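PDB 6ESL: bacterial leucyl aminopeptidase from Legionella pneumophila, which probably cleaves amino acids one at a time from the N-terminal ends of peptides, as a secreted zinc-dependent exopeptidase of the M28 family. Local coordinates for residues N132-L137 / K367-N372; R146-D151 / Y186-L191. One frame throughout, in Å; residues are numbered along the deposited sequence.

Contact 1: N132-L137 / K367-N372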
# COMPACT_ATOMS: atom_id res chain seq x y z
N ASN B 132 13.80 -18.89 -24.24
CA ASN B 132 12.79 -19.90 -23.91
C ASN B 132 11.43 -19.20 -23.81
O ASN B 132 10.39 -19.71 -24.32
CB ASN B 132 13.11 -20.54 -22.53
CG ASN B 132 14.24 -21.53 -22.59
OD1 ASN B 132 14.64 -21.91 -23.69
ND2 ASN B 132 14.70 -22.02 -21.44
N ILE B 133 11.46 -17.99 -23.23
CA ILE B 133 10.25 -17.21 -23.08
C ILE B 133 9.67 -16.92 -24.47
O ILE B 133 8.48 -17.13 -24.76
CB ILE B 133 10.48 -15.87 -22.25
CG1 ILE B 133 10.82 -16.21 -20.81
CG2 ILE B 133 9.16 -15.07 -22.27
CD1 ILE B 133 11.46 -15.08 -20.04
N TRP B 134 10.52 -16.44 -25.35
CA TRP B 134 10.14 -16.06 -26.70
C TRP B 134 9.60 -17.30 -27.48
O TRP B 134 8.62 -17.20 -28.24
CB TRP B 134 11.38 -15.43 -27.45
CG TRP B 134 11.04 -14.81 -28.75
CD1 TRP B 134 11.26 -15.34 -29.99
CD2 TRP B 134 10.39 -13.53 -28.96
NE1 TRP B 134 10.79 -14.46 -30.95
CE2 TRP B 134 10.27 -13.35 -30.36
CE3 TRP B 134 9.90 -12.50 -28.09
CZ2 TRP B 134 9.66 -12.21 -30.93
CZ3 TRP B 134 9.32 -11.36 -28.65
CH2 TRP B 134 9.20 -11.23 -30.07
N GLN B 135 10.24 -18.46 -27.28
CA GLN B 135 9.81 -19.71 -27.92
C GLN B 135 8.42 -20.18 -27.46
O GLN B 135 7.58 -20.56 -28.28
CB GLN B 135 10.84 -20.82 -27.68
CG GLN B 135 12.19 -20.57 -28.35
CD GLN B 135 12.07 -20.45 -29.86
OE1 GLN B 135 11.32 -21.19 -30.50
NE2 GLN B 135 12.82 -19.52 -30.44
N THR B 136 8.19 -20.15 -26.15
CA THR B 136 6.87 -20.44 -25.56
C THR B 136 5.80 -19.53 -26.11
O THR B 136 4.69 -19.95 -26.49
CB THR B 136 6.95 -20.36 -24.04
OG1 THR B 136 7.87 -21.34 -23.57
CG2 THR B 136 5.59 -20.61 -23.39
N LEU B 137 6.11 -18.26 -26.18
CA LEU B 137 5.20 -17.22 -26.70
C LEU B 137 4.90 -17.43 -28.21
O LEU B 137 3.76 -17.25 -28.71
CB LEU B 137 5.78 -15.86 -26.43
CG LEU B 137 4.83 -14.71 -26.74
CD1 LEU B 137 3.49 -14.77 -26.07
CD2 LEU B 137 5.50 -13.44 -26.31
N LYS B 367 0.06 -8.73 -30.96
CA LYS B 367 1.14 -9.55 -31.47
C LYS B 367 2.48 -9.41 -30.78
O LYS B 367 2.84 -8.38 -30.31
CB LYS B 367 1.34 -9.26 -32.95
CG LYS B 367 0.20 -9.70 -33.83
CD LYS B 367 0.43 -9.33 -35.27
CE LYS B 367 -0.87 -9.26 -36.01
NZ LYS B 367 -0.76 -8.80 -37.41
N MET B 368 3.25 -10.47 -30.91
CA MET B 368 4.54 -10.66 -30.31
C MET B 368 5.56 -9.56 -30.63
O MET B 368 6.31 -9.12 -29.80
CB MET B 368 5.06 -11.91 -30.93
CG MET B 368 4.33 -13.11 -30.54
SD MET B 368 4.98 -14.51 -31.41
CE MET B 368 6.47 -14.58 -30.50
N ASP B 369 5.52 -9.08 -31.86
CA ASP B 369 6.42 -8.06 -32.34
C ASP B 369 6.30 -6.70 -31.70
O ASP B 369 7.18 -5.91 -31.85
CB ASP B 369 6.38 -7.98 -33.85
CG ASP B 369 7.03 -9.16 -34.50
OD1 ASP B 369 7.75 -9.90 -33.82
OD2 ASP B 369 6.83 -9.38 -35.68
N LEU B 370 5.17 -6.39 -31.10
CA LEU B 370 4.99 -5.18 -30.35
C LEU B 370 5.55 -5.28 -28.90
O LEU B 370 5.62 -4.31 -28.23
CB LEU B 370 3.53 -4.77 -30.40
CG LEU B 370 2.98 -4.63 -31.81
CD1 LEU B 370 1.49 -4.75 -31.90
CD2 LEU B 370 3.44 -3.41 -32.56
N LEU B 371 5.91 -6.47 -28.45
CA LEU B 371 6.44 -6.72 -27.12
C LEU B 371 7.95 -6.57 -26.95
O LEU B 371 8.65 -6.53 -27.91
CB LEU B 371 6.00 -8.07 -26.58
CG LEU B 371 4.53 -8.45 -26.73
CD1 LEU B 371 4.27 -9.80 -26.14
CD2 LEU B 371 3.64 -7.40 -26.13
N ASN B 372 8.43 -6.52 -25.72
CA ASN B 372 9.82 -6.32 -25.37
C ASN B 372 10.28 -7.51 -24.52
O ASN B 372 9.78 -7.78 -23.39
CB ASN B 372 9.90 -5.05 -24.59
CG ASN B 372 11.31 -4.66 -24.20
OD1 ASN B 372 11.93 -5.27 -23.31
ND2 ASN B 372 11.79 -3.57 -24.83
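Trp-134 and Leu-137, one turn apart on helix 130-142, meet Met-368 and Leu-371 in an apolar surface contact between that helix and the 3-10 turn 368-370 with the loop residue after it, ahead of helix 373-391. No hydrogen bond crosses it. The methyl of Met-368 does most of the work: the side chain runs extended as far as SD and then bends (chi3 72°), which lays CE over one face of the indole. From there CE makes a CH-pi contact, 4.1 Å from the centroid of the Trp-134 six-membered ring and 17° off its normal. The same methyl reaches Leu-137, tip to tip, with Met-368 CE 4.1 Å from Leu-137 CG. At its rim the indole brings CH2 to 3.6 Å from the carbonyl O of Met-368, while the carboxylate of Asp-369 lies near the ring plane, almost coplanar with it. Alongside, Leu-137 CD2 packs 3.8 Å from Leu-371 CD1, and Met-376 of helix 373-391 touches both Trp-134 and Leu-137. Asn-372 OD1 N-caps that helix at His-375 N. The Leu-371 side chain is about 12 Å from a zinc ion; this is helix-to-loop packing at the surface of the M28 peptidase fold, away from the metal site.

Contact 2: R146-D151 / Y186-L191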
# COMPACT_ATOMS: atom_id res chain seq x y z
N ARG B 146 -7.16 -18.81 -27.89
CA ARG B 146 -7.11 -19.75 -26.76
C ARG B 146 -8.31 -19.54 -25.86
O ARG B 146 -8.23 -19.68 -24.62
CB ARG B 146 -5.79 -19.56 -26.05
CG ARG B 146 -4.53 -19.54 -26.98
CD ARG B 146 -3.27 -19.41 -26.16
NE ARG B 146 -3.15 -18.14 -25.35
CZ ARG B 146 -2.64 -16.99 -25.80
NH1 ARG B 146 -2.26 -16.84 -27.08
NH2 ARG B 146 -2.43 -15.97 -24.97
N SER B 147 -9.46 -19.28 -26.51
CA SER B 147 -10.73 -19.14 -25.85
C SER B 147 -11.19 -20.37 -25.10
O SER B 147 -11.13 -21.50 -25.64
CB SER B 147 -11.77 -18.82 -26.88
OG SER B 147 -13.06 -18.65 -26.33
N ALA B 148 -11.74 -20.13 -23.88
CA ALA B 148 -12.13 -21.17 -23.01
C ALA B 148 -13.31 -22.02 -23.56
O ALA B 148 -13.58 -23.06 -23.02
CB ALA B 148 -12.46 -20.62 -21.67
N THR B 149 -13.98 -21.55 -24.59
CA THR B 149 -15.14 -22.27 -25.16
C THR B 149 -14.72 -23.03 -26.41
O THR B 149 -15.63 -23.60 -27.03
CB THR B 149 -16.28 -21.30 -25.62
OG1 THR B 149 -15.74 -20.32 -26.52
CG2 THR B 149 -16.93 -20.60 -24.42
N LYS B 150 -13.45 -22.99 -26.79
CA LYS B 150 -12.95 -23.59 -28.04
C LYS B 150 -11.94 -24.70 -27.88
O LYS B 150 -11.19 -24.77 -26.93
CB LYS B 150 -12.33 -22.52 -28.92
CG LYS B 150 -13.29 -21.36 -29.19
CD LYS B 150 -14.45 -21.84 -30.07
CE LYS B 150 -14.93 -20.75 -30.98
NZ LYS B 150 -15.79 -19.88 -30.25
N ASP B 151 -11.89 -25.57 -28.91
CA ASP B 151 -10.89 -26.66 -28.93
C ASP B 151 -9.47 -26.17 -28.84
O ASP B 151 -8.66 -26.74 -28.11
CB ASP B 151 -11.09 -27.61 -30.13
CG ASP B 151 -12.36 -28.42 -30.02
OD1 ASP B 151 -12.84 -28.70 -28.89
OD2 ASP B 151 -12.89 -28.83 -31.09
N TYR B 186 -17.40 -24.35 -19.40
CA TYR B 186 -16.29 -24.07 -20.28
C TYR B 186 -15.43 -25.30 -20.47
O TYR B 186 -15.03 -25.94 -19.48
CB TYR B 186 -15.40 -22.94 -19.72
CG TYR B 186 -16.10 -21.61 -19.71
CD1 TYR B 186 -16.14 -20.81 -20.85
CD2 TYR B 186 -16.77 -21.17 -18.58
CE1 TYR B 186 -16.89 -19.63 -20.89
CE2 TYR B 186 -17.43 -19.94 -18.56
CZ TYR B 186 -17.47 -19.16 -19.76
OH TYR B 186 -18.20 -17.96 -19.81
N LYS B 187 -15.14 -25.63 -21.71
CA LYS B 187 -14.33 -26.84 -21.93
C LYS B 187 -12.85 -26.73 -21.58
O LYS B 187 -12.23 -27.74 -21.26
CB LYS B 187 -14.52 -27.38 -23.34
CG LYS B 187 -14.24 -26.37 -24.41
CD LYS B 187 -14.35 -27.01 -25.80
CE LYS B 187 -15.81 -27.12 -26.26
NZ LYS B 187 -15.72 -27.25 -27.75
N GLN B 188 -12.26 -25.52 -21.62
CA GLN B 188 -10.85 -25.33 -21.13
C GLN B 188 -10.72 -25.46 -19.61
O GLN B 188 -11.34 -24.68 -18.87
CB GLN B 188 -10.32 -23.97 -21.56
CG GLN B 188 -8.88 -23.57 -21.25
CD GLN B 188 -8.66 -22.15 -21.68
OE1 GLN B 188 -9.19 -21.21 -21.00
NE2 GLN B 188 -7.91 -21.92 -22.80
N PRO B 189 -9.94 -26.42 -19.12
CA PRO B 189 -9.62 -26.51 -17.71
C PRO B 189 -8.52 -25.57 -17.33
O PRO B 189 -7.72 -25.13 -18.22
CB PRO B 189 -9.10 -27.91 -17.54
CG PRO B 189 -8.54 -28.28 -18.87
CD PRO B 189 -9.13 -27.41 -19.93
N SER B 190 -8.50 -25.22 -16.02
CA SER B 190 -7.35 -24.64 -15.46
C SER B 190 -6.24 -25.74 -15.20
O SER B 190 -6.53 -26.86 -14.80
CB SER B 190 -7.62 -23.81 -14.20
OG SER B 190 -8.46 -22.66 -14.43
N LEU B 191 -4.98 -25.34 -15.39
CA LEU B 191 -3.80 -26.19 -15.11
C LEU B 191 -3.17 -25.79 -13.80
O LEU B 191 -2.70 -24.65 -13.64
CB LEU B 191 -2.77 -26.04 -16.19
CG LEU B 191 -1.40 -26.76 -15.93
CD1 LEU B 191 -1.64 -28.27 -15.71
CD2 LEU B 191 -0.51 -26.44 -17.12
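Gln-188 grips the loop 146-151 through two hydrogen bonds, one from its backbone and one from its side chain. Its backbone N donates to Ala-148 O at 3.1 Å, nearly straight at 169°. Its side chain, with CG anti to the backbone N (chi1 -177°) and extended beyond, carries NE2 to 2.9 Å from Arg-146 O; this bond is more bent, and the donor sits above the carbonyl plane. NE2 also donates to Gly-153 O and OE1 accepts from Ala-255 N, so the buried amide is held at both ends and its flip is fixed. Further out, Lys-187 folds across the loop, its chain bent at chi3 (81°), and forms a long, weak salt bridge, NZ lying 3.4 Å from Asp-151 OD1.

The packing centres on Ala-148, whose CB lies 3.8 Å from Tyr-186 CD1. Thr-149 runs alongside the same ring, with CG2 3.7 Å from Tyr-186 CE1. Ser-147 to Lys-150 form a type I beta turn, within which Thr-149 OG1 donates to Ser-147 OG, itself also hydrogen-bonded to Asp-214. Tyr-186 OH bonds to Arg-258 and to Glu-22 of the second subunit. Thus the turn connecting helices 130-142 and 151-170 is pinned to the corner at Lys-187 and to Gln-188, with helix 151-170 touching Lys-187, Pro-189 and Leu-191 and helix 261-272 packing against Tyr-186 and Ser-190.

In the fold
From the N terminus the chain passes the small antiparallel sheet and enters helix 130-142, which carries the first half of contact 1. The loop after it supplies the first half of contact 2; helix 151-170 and strand 176-183 follow, and segment 186-191 closes that short loop of 34 residues. Contact 1 closes only after the rest of the mixed sheet has been laid down, just before helix 373-391, so contact 2 lies entirely within its span. The two do not touch: their centres are 22 Å apart. Contact 1 joins an early helix to the approach to the last one, whereas contact 2 fastens a helix connection to the sheet and, through Tyr-186, reaches the second subunit.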